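Local structure of tryptophan halogenase superfamily (Brevundimonas sp. BAL3, 6FRL) at residues B[388-400]-B[440-454]. The protein probably catalyses the flavin-dependent halogenation of organic substrates, with bromination preferred over chlorination. Numbering follows the deposited sequence.
Sequences REMERVRDFIILH and YRWEMFHPASWLAIY
Asp395, whose backbone lies against the six-membered ring of Trp450, holds two arginines: OD1 takes both NE and NH2 of Arg394 at 3.0 Å from one face of the carboxylate, while OD2 accepts NH2 of Arg392 and Thr423 OG1. A long, flexible arginine suits position 392. Bent at chi2 and chi3, it lays its CD on CB of Tyr440 at 3.6 Å, has CD2 of the Tyr440 ring over one face of its guanidinium, and sends NH1 to a water (2.8 Å) that donates to Arg441 O. Thus its charge is paired within its own helix, yet it bridges to the loop. Glu443 OE2 is bound by a second water at 2.8 Å; OE1 pairs with Lys427, which also makes a cation-pi contact with Trp450.

Further along, flat side chains fill the interface. Phe396 lies offset-stacked on Phe445, centroids 4.3 Å apart, placed there by a chi1 of -170° that turns CG away from the backbone N, while CE1 of His400 lies over the opposite face, toward its rim. The edge of Phe396 points into the face of Trp450, their ring planes turned by 61°, and Ile453 CG1 fits against Phe396 CZ at 3.5 Å. Indole suits its place because it offers Leu399 CD2 a broad apolar surface while NE1 donates to Phe445 O. A leucine in place of Trp450 would probably leave the Phe396 edge poorly covered and Phe445 O without that donor. This aromatic cluster joins segments 388-400 and 447-454, whose axes run nearly parallel (18°), in the helical C-terminal portion of the tryptophan halogenase fold.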
loop_
_atom_site.group_PDB
_atom_site.type_symbol
_atom_site.label_atom_id
_atom_site.label_comp_id
_atom_site.label_asym_id
_atom_site.label_seq_id
_atom_site.Cartn_x
_atom_site.Cartn_y
_atom_site.Cartn_z
ATOM N N ARG B 388 11.349 -5.963 7.196
ATOM C CA ARG B 388 11.045 -5.785 5.796
ATOM C C ARG B 388 11.463 -4.395 5.337
ATOM O O ARG B 388 12.042 -4.252 4.255
ATOM C CB ARG B 388 9.550 -6.036 5.449
ATOM C CG ARG B 388 8.975 -7.382 5.875
ATOM C CD ARG B 388 9.600 -8.606 5.198
ATOM N NE ARG B 388 10.926 -9.030 5.698
ATOM C CZ ARG B 388 11.176 -9.770 6.811
ATOM N NH1 ARG B 388 10.222 -10.178 7.643
ATOM N NH2 ARG B 388 12.427 -10.121 7.103
ATOM N N GLU B 389 11.195 -3.383 6.167
ATOM C CA GLU B 389 11.527 -1.988 5.814
ATOM C C GLU B 389 13.065 -1.785 5.621
ATOM O O GLU B 389 13.527 -1.130 4.662
ATOM C CB GLU B 389 10.916 -1.012 6.857
ATOM C CG GLU B 389 11.465 0.423 6.883
ATOM C CD GLU B 389 10.757 1.291 7.907
ATOM O OE1 GLU B 389 11.269 1.389 9.031
ATOM O OE2 GLU B 389 9.677 1.858 7.622
ATOM N N MET B 390 13.840 -2.374 6.520
ATOM C CA MET B 390 15.299 -2.328 6.394
ATOM C C MET B 390 15.749 -2.978 5.099
ATOM O O MET B 390 16.599 -2.428 4.404
ATOM C CB MET B 390 15.998 -2.985 7.613
ATOM C CG MET B 390 15.920 -2.156 8.904
ATOM S SD MET B 390 16.863 -0.621 8.847
ATOM C CE MET B 390 18.539 -1.265 8.898
ATOM N N GLU B 391 15.157 -4.112 4.754
ATOM C CA GLU B 391 15.511 -4.825 3.531
ATOM C C GLU B 391 15.148 -3.983 2.290
ATOM O O GLU B 391 15.925 -3.942 1.301
ATOM C CB GLU B 391 14.817 -6.217 3.461
ATOM C CG GLU B 391 15.315 -7.273 4.472
ATOM C CD GLU B 391 14.382 -8.473 4.591
ATOM O OE1 GLU B 391 13.267 -8.484 3.998
ATOM O OE2 GLU B 391 14.736 -9.433 5.282
ATOM N N ARG B 392 13.980 -3.329 2.330
ATOM C CA ARG B 392 13.562 -2.459 1.225
ATOM C C ARG B 392 14.496 -1.251 1.033
ATOM O O ARG B 392 14.763 -0.859 -0.092
ATOM C CB ARG B 392 12.096 -2.048 1.368
ATOM C CG ARG B 392 11.095 -3.192 1.465
ATOM C CD ARG B 392 10.894 -3.912 0.164
ATOM N NE ARG B 392 12.034 -4.759 -0.190
ATOM C CZ ARG B 392 12.303 -5.946 0.347
ATOM N NH1 ARG B 392 11.513 -6.477 1.285
ATOM N NH2 ARG B 392 13.390 -6.607 -0.061
ATOM N N VAL B 393 15.074 -0.725 2.106
ATOM C CA VAL B 393 16.073 0.369 1.980
ATOM C C VAL B 393 17.430 -0.158 1.499
ATOM O O VAL B 393 18.098 0.467 0.649
ATOM C CB VAL B 393 16.242 1.152 3.304
ATOM C CG1 VAL B 393 17.360 2.201 3.217
ATOM C CG2 VAL B 393 14.920 1.818 3.699
ATOM N N ARG B 394 17.856 -1.272 2.069
ATOM C CA ARG B 394 19.048 -1.975 1.560
ATOM C C ARG B 394 19.054 -2.160 0.022
ATOM O O ARG B 394 20.005 -1.758 -0.659
ATOM C CB ARG B 394 19.171 -3.329 2.257
ATOM C CG ARG B 394 20.362 -4.188 1.856
ATOM C CD ARG B 394 20.069 -5.630 2.189
ATOM N NE ARG B 394 18.886 -6.137 1.484
ATOM C CZ ARG B 394 18.318 -7.319 1.721
ATOM N NH1 ARG B 394 18.826 -8.126 2.646
ATOM N NH2 ARG B 394 17.235 -7.691 1.029
ATOM N N ASP B 395 17.982 -2.754 -0.500
ATOM C CA ASP B 395 17.825 -2.995 -1.941
ATOM C C ASP B 395 17.900 -1.721 -2.771
ATOM O O ASP B 395 18.547 -1.714 -3.808
ATOM C CB ASP B 395 16.504 -3.725 -2.232
ATOM C CG ASP B 395 16.515 -5.165 -1.751
ATOM O OD1 ASP B 395 17.518 -5.606 -1.139
ATOM O OD2 ASP B 395 15.506 -5.851 -1.975
ATOM N N PHE B 396 17.248 -0.645 -2.335
ATOM C CA PHE B 396 17.404 0.629 -3.037
ATOM C C PHE B 396 18.858 1.080 -3.056
ATOM O O PHE B 396 19.342 1.514 -4.104
ATOM C CB PHE B 396 16.491 1.710 -2.422
ATOM C CG PHE B 396 16.403 2.982 -3.222
ATOM C CD1 PHE B 396 15.950 2.957 -4.537
ATOM C CD2 PHE B 396 16.703 4.215 -2.644
ATOM C CE1 PHE B 396 15.842 4.148 -5.281
ATOM C CE2 PHE B 396 16.597 5.393 -3.376
ATOM C CZ PHE B 396 16.167 5.352 -4.706
ATOM N N ILE B 397 19.557 0.966 -1.910
ATOM C CA ILE B 397 20.987 1.347 -1.840
ATOM C C ILE B 397 21.853 0.470 -2.780
ATOM O O ILE B 397 22.645 0.976 -3.559
ATOM C CB ILE B 397 21.523 1.328 -0.380
ATOM C CG1 ILE B 397 20.873 2.486 0.396
ATOM C CG2 ILE B 397 23.046 1.465 -0.357
ATOM C CD1 ILE B 397 20.967 2.392 1.898
ATOM N N ILE B 398 21.664 -0.841 -2.708
ATOM C CA ILE B 398 22.359 -1.783 -3.583
ATOM C C ILE B 398 22.277 -1.392 -5.080
ATOM O O ILE B 398 23.307 -1.373 -5.787
ATOM C CB ILE B 398 21.803 -3.215 -3.377
ATOM C CG1 ILE B 398 22.280 -3.754 -2.030
ATOM C CG2 ILE B 398 22.271 -4.148 -4.506
ATOM C CD1 ILE B 398 21.572 -5.005 -1.578
ATOM N N LEU B 399 21.063 -1.079 -5.543
ATOM C CA LEU B 399 20.816 -0.716 -6.941
ATOM C C LEU B 399 21.790 0.321 -7.474
ATOM O O LEU B 399 22.207 0.213 -8.638
ATOM C CB LEU B 399 19.363 -0.215 -7.157
ATOM C CG LEU B 399 18.944 0.018 -8.612
ATOM C CD1 LEU B 399 18.948 -1.276 -9.401
ATOM C CD2 LEU B 399 17.598 0.681 -8.716
ATOM N N HIS B 400 22.127 1.317 -6.647
ATOM C CA HIS B 400 23.006 2.418 -7.053
ATOM C C HIS B 400 24.404 1.866 -7.490
ATOM O O HIS B 400 25.010 2.300 -8.499
ATOM C CB HIS B 400 23.188 3.433 -5.920
ATOM C CG HIS B 400 21.965 4.239 -5.558
ATOM N ND1 HIS B 400 20.860 3.693 -4.939
ATOM C CD2 HIS B 400 21.725 5.583 -5.630
ATOM C CE1 HIS B 400 19.980 4.650 -4.676
ATOM N NE2 HIS B 400 20.481 5.805 -5.086
ATOM N N TYR B 440 6.617 -4.061 -2.995
ATOM C CA TYR B 440 6.568 -4.824 -1.770
ATOM C C TYR B 440 5.970 -3.947 -0.669
ATOM O O TYR B 440 5.712 -2.746 -0.858
ATOM C CB TYR B 440 7.970 -5.306 -1.420
ATOM C CG TYR B 440 8.662 -6.158 -2.491
ATOM C CD1 TYR B 440 8.182 -7.427 -2.839
ATOM C CD2 TYR B 440 9.811 -5.698 -3.152
ATOM C CE1 TYR B 440 8.817 -8.206 -3.813
ATOM C CE2 TYR B 440 10.472 -6.483 -4.112
ATOM C CZ TYR B 440 9.964 -7.740 -4.436
ATOM O OH TYR B 440 10.604 -8.496 -5.396
ATOM N N ARG B 441 5.722 -4.539 0.488
ATOM C CA ARG B 441 5.226 -3.769 1.652
ATOM C C ARG B 441 6.426 -3.031 2.251
ATOM O O ARG B 441 7.587 -3.517 2.176
ATOM C CB ARG B 441 4.587 -4.664 2.734
ATOM C CG ARG B 441 3.525 -5.642 2.245
ATOM C CD ARG B 441 3.173 -6.694 3.301
ATOM N NE ARG B 441 4.252 -7.665 3.590
ATOM C CZ ARG B 441 4.478 -8.257 4.780
ATOM N NH1 ARG B 441 3.715 -7.996 5.845
ATOM N NH2 ARG B 441 5.488 -9.117 4.916
ATOM N N TRP B 442 6.139 -1.866 2.824
ATOM C CA TRP B 442 7.083 -1.126 3.689
ATOM C C TRP B 442 8.242 -0.432 2.956
ATOM O O TRP B 442 9.305 -0.193 3.538
ATOM C CB TRP B 442 7.580 -2.024 4.854
ATOM C CG TRP B 442 6.431 -2.632 5.619
ATOM C CD1 TRP B 442 6.074 -3.956 5.697
ATOM C CD2 TRP B 442 5.472 -1.913 6.383
ATOM N NE1 TRP B 442 4.960 -4.099 6.493
ATOM C CE2 TRP B 442 4.564 -2.859 6.917
ATOM C CE3 TRP B 442 5.297 -0.546 6.685
ATOM C CZ2 TRP B 442 3.486 -2.487 7.715
ATOM C CZ3 TRP B 442 4.229 -0.165 7.497
ATOM C CH2 TRP B 442 3.335 -1.135 8.005
ATOM N N GLU B 443 8.009 -0.070 1.695
ATOM C CA GLU B 443 8.967 0.691 0.894
ATOM C C GLU B 443 9.039 2.130 1.427
ATOM O O GLU B 443 8.031 2.811 1.522
ATOM C CB GLU B 443 8.506 0.783 -0.573
ATOM C CG GLU B 443 8.315 -0.519 -1.342
ATOM C CD GLU B 443 9.566 -1.046 -2.042
ATOM O OE1 GLU B 443 9.403 -2.036 -2.759
ATOM O OE2 GLU B 443 10.689 -0.509 -1.895
ATOM N N MET B 444 10.240 2.597 1.745
ATOM C CA MET B 444 10.458 3.981 2.090
ATOM C C MET B 444 10.434 4.830 0.803
ATOM O O MET B 444 9.988 6.006 0.840
ATOM C CB MET B 444 11.789 4.123 2.763
ATOM C CG MET B 444 12.090 5.538 3.250
ATOM S SD MET B 444 13.383 5.495 4.512
ATOM C CE MET B 444 12.448 4.841 5.905
ATOM N N PHE B 445 10.900 4.213 -0.303
ATOM C CA PHE B 445 11.066 4.850 -1.589
ATOM C C PHE B 445 10.031 4.380 -2.579
ATOM O O PHE B 445 9.918 3.199 -2.852
ATOM C CB PHE B 445 12.479 4.566 -2.107
ATOM C CG PHE B 445 13.525 5.185 -1.246
ATOM C CD1 PHE B 445 13.754 6.553 -1.318
ATOM C CD2 PHE B 445 14.165 4.441 -0.275
ATOM C CE1 PHE B 445 14.661 7.163 -0.472
ATOM C CE2 PHE B 445 15.094 5.042 0.548
ATOM C CZ PHE B 445 15.339 6.416 0.451
ATOM N N HIS B 446 9.293 5.330 -3.127
ATOM C CA HIS B 446 8.140 5.040 -3.975
ATOM C C HIS B 446 8.579 4.957 -5.444
ATOM O O HIS B 446 9.725 5.235 -5.755
ATOM C CB HIS B 446 7.048 6.101 -3.708
ATOM C CG HIS B 446 6.602 6.152 -2.265
ATOM N ND1 HIS B 446 6.906 7.207 -1.430
ATOM C CD2 HIS B 446 5.928 5.252 -1.500
ATOM C CE1 HIS B 446 6.422 6.968 -0.224
ATOM N NE2 HIS B 446 5.837 5.785 -0.237
ATOM N N PRO B 447 7.699 4.523 -6.354
ATOM C CA PRO B 447 8.116 4.325 -7.753
ATOM C C PRO B 447 8.933 5.455 -8.448
ATOM O O PRO B 447 9.883 5.158 -9.201
ATOM C CB PRO B 447 6.762 4.115 -8.447
ATOM C CG PRO B 447 6.021 3.293 -7.442
ATOM C CD PRO B 447 6.340 3.980 -6.141
ATOM N N ALA B 448 8.596 6.723 -8.188
ATOM C CA ALA B 448 9.336 7.833 -8.835
ATOM C C ALA B 448 10.823 7.885 -8.419
ATOM O O ALA B 448 11.687 8.338 -9.186
ATOM C CB ALA B 448 8.657 9.168 -8.589
ATOM N N SER B 449 11.129 7.410 -7.214
ATOM C CA SER B 449 12.517 7.373 -6.787
ATOM C C SER B 449 13.300 6.278 -7.489
ATOM O O SER B 449 14.494 6.440 -7.743
ATOM C CB SER B 449 12.599 7.228 -5.264
ATOM O OG SER B 449 12.242 8.464 -4.672
ATOM N N TRP B 450 12.635 5.159 -7.768
ATOM C CA TRP B 450 13.243 4.040 -8.514
ATOM C C TRP B 450 13.530 4.466 -9.960
ATOM O O TRP B 450 14.623 4.230 -10.489
ATOM C CB TRP B 450 12.332 2.778 -8.441
ATOM C CG TRP B 450 12.362 2.170 -7.069
ATOM C CD1 TRP B 450 11.604 2.537 -6.003
ATOM C CD2 TRP B 450 13.248 1.149 -6.596
ATOM N NE1 TRP B 450 11.938 1.794 -4.897
ATOM C CE2 TRP B 450 12.957 0.944 -5.228
ATOM C CE3 TRP B 450 14.277 0.395 -7.189
ATOM C CZ2 TRP B 450 13.648 0.015 -4.442
ATOM C CZ3 TRP B 450 14.953 -0.544 -6.412
ATOM C CH2 TRP B 450 14.633 -0.725 -5.056
ATOM N N LEU B 451 12.522 5.116 -10.564
ATOM C CA LEU B 451 12.632 5.768 -11.873
ATOM C C LEU B 451 13.834 6.696 -11.971
ATOM O O LEU B 451 14.563 6.642 -12.953
ATOM C CB LEU B 451 11.367 6.538 -12.203
ATOM C CG LEU B 451 11.243 7.197 -13.582
ATOM C CD1 LEU B 451 11.581 6.252 -14.732
ATOM C CD2 LEU B 451 9.825 7.733 -13.793
ATOM N N ALA B 452 14.054 7.526 -10.950
ATOM C CA ALA B 452 15.191 8.469 -10.952
ATOM C C ALA B 452 16.533 7.740 -11.035
ATOM O O ALA B 452 17.482 8.202 -11.689
ATOM C CB ALA B 452 15.158 9.363 -9.720
ATOM N N ILE B 453 16.617 6.601 -10.356
ATOM C CA ILE B 453 17.848 5.827 -10.371
ATOM C C ILE B 453 17.994 5.070 -11.708
ATOM O O ILE B 453 19.070 5.107 -12.330
ATOM C CB ILE B 453 17.931 4.905 -9.139
ATOM C CG1 ILE B 453 17.801 5.741 -7.826
ATOM C CG2 ILE B 453 19.225 4.084 -9.159
ATOM C CD1 ILE B 453 18.679 6.979 -7.714
ATOM N N TYR B 454 16.909 4.440 -12.182
ATOM C CA TYR B 454 16.979 3.747 -13.473
ATOM C C TYR B 454 17.446 4.729 -14.552
ATOM O O TYR B 454 18.426 4.458 -15.257
ATOM C CB TYR B 454 15.653 3.085 -13.862
ATOM C CG TYR B 454 15.236 1.897 -12.993
ATOM C CD1 TYR B 454 16.106 0.860 -12.729
ATOM C CD2 TYR B 454 13.936 1.804 -12.467
ATOM C CE1 TYR B 454 15.705 -0.239 -11.950
ATOM C CE2 TYR B 454 13.526 0.733 -11.689
ATOM C CZ TYR B 454 14.414 -0.289 -11.427
ATOM O OH TYR B 454 14.030 -1.378 -10.675
HETATM O O HOH W 1 12.320 1.154 -0.366
HETATM O O HOH W 2 8.876 -5.704 1.920
#